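Chitinase (Paenibacillus sp. FPU-7, PDB 5GZT) probably cleaves the beta-1,4 linkages inside chitin and chitodextrins at random, acting as an endochitinase that carries two family 18 glycoside hydrolase regions. Local coordinates at residues Pro284-Trp289 with Val317-Asp322; Leu304-Gly309 with Arg340-Glu345. One frame throughout, in Å; residues are numbered along the deposited sequence.

Contact 1 of 2, residues Pro284-Trp289 with Val317-Asp322; sequences PAWVDW and VTIKED
Ile319 brings its CD1 methyl to the edge of the Trp286 indole, near the ring plane, where CD1 lies 3.9 Å from CZ3 on the benzo ring. One face of the same indole carries CB of Pro284, 3.5 Å above the plane and offset toward the rim. The second indole, that of Trp289, has Val287 CG1 over the centre of one face and the carbonyl of Pro284 at its edge: Trp289 NE1 donates to Pro284 O over 3.0 Å, with an N-H...O angle of 162°. That bond joins the first residue of the type I turn Pro284-Val287 to Trp289 beyond it. CB of Ala285, within the turn, points at the other segment and meets Ile319 CG2 at 4.0 Å, while Trp286 reaches Ile319 with its benzo edge alone. With CG1 anti to the backbone N (chi1 -161°), Ile319 divides its branches, CG2 going to the alanine and CD1 to the indole. Ile319 begins a 3-10 segment that is closed by Asp322 N bonding to Ile319 O. Trp325 of helix 323-326 touches both Trp286 and Ile319, while Asp344 lies against Ala285 and Ile319. The direct touches between the loop after strand 264-284 and residues 317-322 are apolar, so this contact probably rests on packing; Asn342 supplies polar links, accepting from Lys320 NZ and donating to Ala285 O.

Contact 2 of 2, residues Leu304-Gly309 with Arg340-Glu345; sequences LYYAFG and RNNPDE
Tyr306 lies on the extended strand 304-309, which contains a cis peptide between Ala307 and Phe308, and it faces Asp344 in the first turn of helix 344-352, where an inverse gamma turn centred on Pro343 leads in, with Asp344 N bonded to Asn342 O at 2.9 Å. The phenol crosses the carboxylate at about a right angle, the two planes 86° apart. Tyr306 OH donates to Asp344 OD1 over a short 2.5 Å, meeting that oxygen on its anti side and 34° out of the carboxylate plane. A chi1 of -171° sets the tyrosine ring beside its own carbonyl carbon and leads the hydroxyl across to the helix start. OD1 lies in the ring plane at the phenol edge, 3.3 Å from Tyr306 CE2. A water donates to the same OD1 at 2.6 Å and to Phe308 O at 2.6 Å, adding a second link to the strand. The other oxygen, Asp344 OD2, takes Asn342 ND2 at 3.0 Å from above the carboxylate plane, along a nearly straight bond. Asn342 ND2 also donates to Ala285 O, and Tyr306 OH is hydrogen-bonded to Asn347 ND2. Three donors thus grip this buried carboxylate, one of them a water. Such a set would be expected to stabilise its negative charge and to fix its rotation, tying barrel strand 303-312 to the start of helix 344-352.

Overall arrangement
Contacts 1 and 2 are centred about 3 Å apart and form one buried region within the first family 18 range, with only Trp286 of the touching residues partly exposed. Their segments alternate along the chain. Contact 1 joins a loop to a short 3-10 segment; contact 2 sets strand 303-312, the antiparallel neighbour of 315-318, against the start of a helix. Ala285 connects the two, its N lying 2.8 Å from Ala307 O, a probable hydrogen bond, and its CB packing on Tyr306. Chemistry separates them: apolar packing in contact 1, a hydrogen-bonded carboxylate and a bridging water in contact 2, beside one another where strand 264-284 ends.

Contact 1 of 2, residues Pro284-Trp289 with Val317-Asp322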
# COMPACT_ATOMS: atom_id res chain seq x y z
N PRO B 284 -2.91 -11.22 -7.81
CA PRO B 284 -2.79 -11.83 -9.10
C PRO B 284 -4.16 -12.15 -9.71
O PRO B 284 -5.06 -12.62 -9.01
CB PRO B 284 -2.09 -13.16 -8.80
CG PRO B 284 -2.50 -13.48 -7.43
CD PRO B 284 -2.59 -12.16 -6.73
N ALA B 285 -4.24 -11.99 -11.00
CA ALA B 285 -5.48 -12.18 -11.74
C ALA B 285 -5.83 -13.63 -11.89
O ALA B 285 -6.98 -13.96 -12.14
CB ALA B 285 -5.36 -11.54 -13.12
N TRP B 286 -4.85 -14.49 -11.69
CA TRP B 286 -4.95 -15.91 -12.03
C TRP B 286 -5.37 -16.73 -10.84
O TRP B 286 -5.37 -17.93 -10.92
CB TRP B 286 -3.62 -16.44 -12.63
CG TRP B 286 -2.35 -15.98 -11.96
CD1 TRP B 286 -1.74 -16.52 -10.86
CD2 TRP B 286 -1.50 -14.89 -12.38
NE1 TRP B 286 -0.56 -15.83 -10.56
CE2 TRP B 286 -0.44 -14.80 -11.44
CE3 TRP B 286 -1.58 -13.95 -13.40
CZ2 TRP B 286 0.59 -13.86 -11.56
CZ3 TRP B 286 -0.61 -12.99 -13.50
CH2 TRP B 286 0.48 -12.95 -12.60
N VAL B 287 -5.63 -16.11 -9.70
CA VAL B 287 -6.35 -16.78 -8.64
C VAL B 287 -7.83 -16.45 -8.84
O VAL B 287 -8.21 -15.28 -9.25
CB VAL B 287 -5.83 -16.30 -7.24
CG1 VAL B 287 -6.67 -16.83 -6.08
CG2 VAL B 287 -4.37 -16.70 -7.09
N ASP B 288 -8.66 -17.44 -8.54
CA ASP B 288 -10.09 -17.26 -8.61
C ASP B 288 -10.54 -16.74 -7.31
O ASP B 288 -10.73 -17.49 -6.36
CB ASP B 288 -10.78 -18.57 -9.01
CG ASP B 288 -12.29 -18.45 -9.08
OD1 ASP B 288 -12.94 -17.54 -8.49
OD2 ASP B 288 -12.82 -19.32 -9.75
N TRP B 289 -10.68 -15.41 -7.22
CA TRP B 289 -10.90 -14.79 -5.95
C TRP B 289 -12.25 -15.09 -5.38
O TRP B 289 -12.39 -15.05 -4.15
CB TRP B 289 -10.60 -13.28 -5.98
CG TRP B 289 -9.14 -13.11 -6.05
CD1 TRP B 289 -8.41 -12.73 -7.11
CD2 TRP B 289 -8.22 -13.43 -5.01
NE1 TRP B 289 -7.08 -12.79 -6.81
CE2 TRP B 289 -6.93 -13.21 -5.52
CE3 TRP B 289 -8.37 -13.87 -3.69
CZ2 TRP B 289 -5.78 -13.42 -4.77
CZ3 TRP B 289 -7.23 -14.06 -2.92
CH2 TRP B 289 -5.93 -13.84 -3.48
N VAL B 317 -7.03 -5.16 -22.34
CA VAL B 317 -7.94 -6.31 -22.20
C VAL B 317 -7.66 -7.11 -20.94
O VAL B 317 -6.57 -7.02 -20.39
CB VAL B 317 -7.74 -7.27 -23.37
CG1 VAL B 317 -8.24 -6.64 -24.70
CG2 VAL B 317 -6.28 -7.71 -23.51
N THR B 318 -8.61 -7.89 -20.49
CA THR B 318 -8.32 -8.80 -19.40
C THR B 318 -7.23 -9.82 -19.83
O THR B 318 -6.97 -10.05 -21.04
CB THR B 318 -9.59 -9.51 -18.91
OG1 THR B 318 -10.19 -10.18 -20.00
CG2 THR B 318 -10.55 -8.60 -18.32
N ILE B 319 -6.52 -10.41 -18.84
CA ILE B 319 -5.39 -11.32 -19.15
C ILE B 319 -5.83 -12.59 -19.92
O ILE B 319 -5.09 -13.14 -20.74
CB ILE B 319 -4.61 -11.69 -17.86
CG1 ILE B 319 -3.23 -12.22 -18.17
CG2 ILE B 319 -5.40 -12.62 -16.97
CD1 ILE B 319 -2.35 -12.40 -16.90
N LYS B 320 -7.05 -13.03 -19.69
CA LYS B 320 -7.60 -14.15 -20.52
C LYS B 320 -7.60 -13.90 -22.01
O LYS B 320 -7.60 -14.85 -22.79
CB LYS B 320 -9.03 -14.54 -20.08
CG LYS B 320 -10.09 -13.51 -20.45
CD LYS B 320 -11.39 -13.69 -19.67
CE LYS B 320 -12.04 -15.02 -20.02
NZ LYS B 320 -12.98 -15.59 -18.99
N GLU B 321 -7.53 -12.64 -22.41
CA GLU B 321 -7.46 -12.26 -23.82
C GLU B 321 -6.08 -12.10 -24.35
O GLU B 321 -5.92 -11.62 -25.46
CB GLU B 321 -8.24 -10.98 -23.99
CG GLU B 321 -9.71 -11.17 -23.58
CD GLU B 321 -10.61 -10.01 -23.96
OE1 GLU B 321 -10.39 -9.38 -25.04
OE2 GLU B 321 -11.54 -9.72 -23.17
N ASP B 322 -5.07 -12.47 -23.57
CA ASP B 322 -3.66 -12.28 -23.97
C ASP B 322 -3.09 -13.63 -24.32
O ASP B 322 -2.81 -14.42 -23.41
CB ASP B 322 -2.80 -11.66 -22.82
CG ASP B 322 -1.35 -11.46 -23.22
OD1 ASP B 322 -1.01 -11.67 -24.40
OD2 ASP B 322 -0.52 -11.04 -22.37

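Contact 2 of 2, residues Leu304-Gly309 with Arg340-Glu345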
# COMPACT_ATOMS: atom_id res chain seq x y z
N LEU B 304 -4.87 -1.79 -3.79
CA LEU B 304 -4.89 -3.15 -4.32
C LEU B 304 -4.69 -2.99 -5.82
O LEU B 304 -5.42 -2.24 -6.47
CB LEU B 304 -6.18 -3.78 -3.86
CG LEU B 304 -6.97 -4.98 -4.41
CD1 LEU B 304 -6.22 -5.75 -5.46
CD2 LEU B 304 -7.57 -5.81 -3.28
N TYR B 305 -3.62 -3.57 -6.35
CA TYR B 305 -3.32 -3.55 -7.80
C TYR B 305 -3.72 -4.90 -8.39
O TYR B 305 -3.17 -6.00 -7.99
CB TYR B 305 -1.82 -3.34 -8.11
CG TYR B 305 -1.30 -1.95 -8.03
CD1 TYR B 305 -1.98 -0.97 -7.31
CD2 TYR B 305 -0.13 -1.58 -8.71
CE1 TYR B 305 -1.51 0.32 -7.28
CE2 TYR B 305 0.33 -0.29 -8.67
CZ TYR B 305 -0.38 0.66 -7.98
OH TYR B 305 0.05 1.98 -7.86
N TYR B 306 -4.66 -4.88 -9.37
CA TYR B 306 -5.06 -6.11 -10.06
C TYR B 306 -4.04 -6.37 -11.12
O TYR B 306 -3.84 -5.57 -12.04
CB TYR B 306 -6.47 -6.01 -10.66
CG TYR B 306 -7.02 -7.33 -11.19
CD1 TYR B 306 -7.39 -8.33 -10.33
CD2 TYR B 306 -7.15 -7.56 -12.54
CE1 TYR B 306 -7.90 -9.53 -10.79
CE2 TYR B 306 -7.68 -8.75 -13.03
CZ TYR B 306 -8.04 -9.74 -12.15
OH TYR B 306 -8.58 -10.91 -12.61
N ALA B 307 -3.30 -7.48 -10.94
CA ALA B 307 -2.19 -7.81 -11.76
C ALA B 307 -2.57 -9.01 -12.66
O ALA B 307 -2.46 -10.18 -12.24
CB ALA B 307 -1.04 -8.16 -10.89
N PHE B 308 -2.94 -8.80 -13.91
CA PHE B 308 -2.69 -7.63 -14.73
C PHE B 308 -3.76 -7.55 -15.84
O PHE B 308 -4.37 -8.60 -16.31
CB PHE B 308 -1.38 -7.78 -15.47
CG PHE B 308 -0.15 -7.79 -14.58
CD1 PHE B 308 0.36 -6.59 -14.07
CD2 PHE B 308 0.56 -8.95 -14.35
CE1 PHE B 308 1.50 -6.56 -13.31
CE2 PHE B 308 1.70 -8.97 -13.57
CZ PHE B 308 2.17 -7.78 -13.03
N GLY B 309 -3.94 -6.32 -16.29
CA GLY B 309 -4.45 -6.07 -17.61
C GLY B 309 -3.39 -6.23 -18.64
O GLY B 309 -2.22 -6.03 -18.37
N ARG B 340 -7.39 -19.74 -20.38
CA ARG B 340 -8.39 -19.19 -21.31
C ARG B 340 -9.69 -18.84 -20.66
O ARG B 340 -10.31 -17.88 -21.10
CB ARG B 340 -8.66 -20.14 -22.49
CG ARG B 340 -7.46 -20.35 -23.42
CD ARG B 340 -7.72 -21.63 -24.22
NE ARG B 340 -6.56 -22.02 -25.00
CZ ARG B 340 -6.23 -23.28 -25.24
NH1 ARG B 340 -6.95 -24.31 -24.78
NH2 ARG B 340 -5.13 -23.51 -25.89
N ASN B 341 -10.06 -19.56 -19.59
CA ASN B 341 -11.23 -19.24 -18.78
C ASN B 341 -10.98 -18.41 -17.53
O ASN B 341 -11.83 -18.39 -16.56
CB ASN B 341 -11.96 -20.55 -18.38
CG ASN B 341 -12.29 -21.42 -19.59
OD1 ASN B 341 -12.51 -20.92 -20.66
ND2 ASN B 341 -12.30 -22.74 -19.41
N ASN B 342 -9.87 -17.70 -17.50
CA ASN B 342 -9.54 -16.94 -16.27
C ASN B 342 -10.69 -15.99 -15.87
O ASN B 342 -11.10 -15.19 -16.65
CB ASN B 342 -8.25 -16.15 -16.49
CG ASN B 342 -7.68 -15.67 -15.18
OD1 ASN B 342 -7.28 -16.50 -14.36
ND2 ASN B 342 -7.84 -14.36 -14.91
N PRO B 343 -11.21 -16.08 -14.65
CA PRO B 343 -12.37 -15.33 -14.24
C PRO B 343 -12.17 -13.86 -13.82
O PRO B 343 -12.50 -13.48 -12.71
CB PRO B 343 -12.85 -16.14 -13.05
CG PRO B 343 -11.58 -16.57 -12.43
CD PRO B 343 -10.75 -16.97 -13.57
N ASP B 344 -11.75 -13.05 -14.78
CA ASP B 344 -11.36 -11.70 -14.52
C ASP B 344 -12.49 -10.83 -14.01
O ASP B 344 -12.31 -10.02 -13.02
CB ASP B 344 -10.65 -11.09 -15.73
CG ASP B 344 -9.26 -11.62 -15.91
OD1 ASP B 344 -8.31 -11.23 -15.11
OD2 ASP B 344 -9.11 -12.48 -16.83
N GLU B 345 -13.68 -11.03 -14.58
CA GLU B 345 -14.81 -10.18 -14.23
C GLU B 345 -15.30 -10.55 -12.87
O GLU B 345 -15.58 -9.67 -12.05
CB GLU B 345 -15.92 -10.25 -15.30
CG GLU B 345 -15.43 -9.79 -16.68
CD GLU B 345 -16.52 -9.26 -17.62
OE1 GLU B 345 -17.69 -9.71 -17.53
OE2 GLU B 345 -16.16 -8.41 -18.49
O HOH W 1 -6.88 -9.37 -16.27